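Side-chain contact in acetylornithine aminotransferase (Aquifex aeolicus, PDB 2EH6), which catalyses the pyridoxal-phosphate-dependent transfer of an amino group between N(2)-acetyl-L-ornithine and 2-oxoglutarate, a step of arginine biosynthesis: residues L22-E25 / E29-D32. Sequence-based numbering, arbitrary orientation.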
loop_
_atom_site.group_PDB
_atom_site.type_symbol
_atom_site.label_atom_id
_atom_site.label_comp_id
_atom_site.label_asym_id
_atom_site.label_seq_id
_atom_site.Cartn_x
_atom_site.Cartn_y
_atom_site.Cartn_z
ATOM N N LEU A 22 -5.076 25.562 0.942
ATOM C CA LEU A 22 -3.741 25.090 0.605
ATOM C C LEU A 22 -2.952 26.289 0.075
ATOM O O LEU A 22 -3.528 27.211 -0.510
ATOM C CB LEU A 22 -3.803 23.997 -0.464
ATOM C CG LEU A 22 -4.109 22.582 0.048
ATOM C CD1 LEU A 22 -4.371 21.642 -1.119
ATOM C CD2 LEU A 22 -2.930 22.090 0.873
ATOM N N TYR A 23 -1.643 26.278 0.294
ATOM C CA TYR A 23 -0.774 27.361 -0.166
ATOM C C TYR A 23 0.370 26.794 -0.990
ATOM O O TYR A 23 1.027 25.844 -0.566
ATOM C CB TYR A 23 -0.219 28.129 1.037
ATOM C CG TYR A 23 -1.308 28.641 1.941
ATOM C CD1 TYR A 23 -1.942 27.790 2.850
ATOM C CD2 TYR A 23 -1.775 29.949 1.824
ATOM C CE1 TYR A 23 -3.020 28.224 3.611
ATOM C CE2 TYR A 23 -2.857 30.396 2.581
ATOM C CZ TYR A 23 -3.475 29.528 3.468
ATOM O OH TYR A 23 -4.563 29.951 4.194
ATOM N N ASP A 24 0.605 27.365 -2.171
ATOM C CA ASP A 24 1.684 26.883 -3.021
ATOM C C ASP A 24 3.004 27.603 -2.741
ATOM O O ASP A 24 3.081 28.440 -1.845
ATOM C CB ASP A 24 1.304 26.996 -4.507
ATOM C CG ASP A 24 1.204 28.434 -4.997
ATOM O OD1 ASP A 24 1.652 29.358 -4.283
ATOM O OD2 ASP A 24 0.684 28.633 -6.118
ATOM N N GLU A 25 4.042 27.263 -3.502
ATOM C CA GLU A 25 5.375 27.833 -3.320
ATOM C C GLU A 25 5.420 29.372 -3.469
ATOM O O GLU A 25 6.348 30.032 -3.018
ATOM C CB GLU A 25 6.323 27.171 -4.316
ATOM C CG GLU A 25 6.507 25.674 -4.056
ATOM C CD GLU A 25 7.737 25.187 -4.792
ATOM O OE1 GLU A 25 7.959 25.624 -5.914
ATOM O OE2 GLU A 25 8.449 24.340 -4.247
ATOM N N GLU A 29 -3.042 31.355 -2.151
ATOM C CA GLU A 29 -4.019 30.610 -1.365
ATOM C C GLU A 29 -5.084 29.954 -2.231
ATOM O O GLU A 29 -5.578 30.564 -3.173
ATOM C CB GLU A 29 -4.677 31.563 -0.369
ATOM C CG GLU A 29 -5.623 30.910 0.616
ATOM C CD GLU A 29 -6.203 31.921 1.579
ATOM O OE1 GLU A 29 -7.016 32.759 1.138
ATOM O OE2 GLU A 29 -5.836 31.885 2.771
ATOM N N TYR A 30 -5.437 28.710 -1.906
ATOM C CA TYR A 30 -6.454 27.981 -2.662
ATOM C C TYR A 30 -7.490 27.317 -1.757
ATOM O O TYR A 30 -7.136 26.684 -0.761
ATOM C CB TYR A 30 -5.818 26.881 -3.520
ATOM C CG TYR A 30 -4.743 27.343 -4.469
ATOM C CD1 TYR A 30 -3.433 27.533 -4.031
ATOM C CD2 TYR A 30 -5.026 27.557 -5.817
ATOM C CE1 TYR A 30 -2.434 27.918 -4.911
ATOM C CE2 TYR A 30 -4.035 27.944 -6.703
ATOM C CZ TYR A 30 -2.742 28.119 -6.245
ATOM O OH TYR A 30 -1.756 28.476 -7.131
ATOM N N LEU A 31 -8.766 27.470 -2.107
ATOM C CA LEU A 31 -9.854 26.838 -1.360
ATOM C C LEU A 31 -9.851 25.412 -1.915
ATOM O O LEU A 31 -9.984 25.203 -3.122
ATOM C CB LEU A 31 -11.184 27.546 -1.655
ATOM C CG LEU A 31 -12.489 27.062 -1.008
ATOM C CD1 LEU A 31 -12.349 26.954 0.497
ATOM C CD2 LEU A 31 -13.604 28.043 -1.364
ATOM N N ASP A 32 -9.693 24.437 -1.030
ATOM C CA ASP A 32 -9.594 23.044 -1.439
ATOM C C ASP A 32 -10.897 22.258 -1.518
ATOM O O ASP A 32 -11.437 21.827 -0.504
ATOM C CB ASP A 32 -8.608 22.331 -0.510
ATOM C CG ASP A 32 -8.358 20.889 -0.910
ATOM O OD1 ASP A 32 -8.745 20.494 -2.030
ATOM O OD2 ASP A 32 -7.756 20.156 -0.102
#
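The N-terminal beta hairpin of strands 21-24 and 29-32, part of a mixed seven-stranded sheet that also takes in strands from the C-terminal part of this class-III aminotransferase, closes through the backbones of L22 and Y30. These two form an antiparallel hydrogen-bonded pair, with L22 N 2.9 Å from Y30 O and Y30 N 2.8 Å from L22 O. Next to it, Y23 and E29 make a non-hydrogen-bonded pair, whose side chains run alongside each other on one face of the hairpin. E29 stretches out with CG anti to its own N (chi1 -174°), and its CG packs 3.4 Å from Y23 CE2. The phenol then donates from Y23 OH to E29 OE2 over 2.7 Å, using the anti lone pair of that oxygen; ring and carboxylate planes are turned 60° apart.

On the other face, the buried Y30 side chain reaches back across the hairpin toward the turn. Its hydroxyl donates to D24, with Y30 OH 2.6 Å from D24 OD2, and meets the carboxylate from above its plane rather than within it. D24 OD1 accepts from K28 N, so one aspartate ties both the turn and the tyrosine. Farther along, L22 CD1 lies 3.8 Å from D32 OD2, while D32 OD1 takes the backbone N-H groups of V34 and S35 at the start of helix 35-38.

Strand 12-18 flanks the hairpin beside 21-24, and its F14 packs edge-to-face with Y30; strand 341-346 runs parallel to 29-32 on the other side, where L342 touches L22, Y30 and D32, and L60 of the second subunit packs on L22.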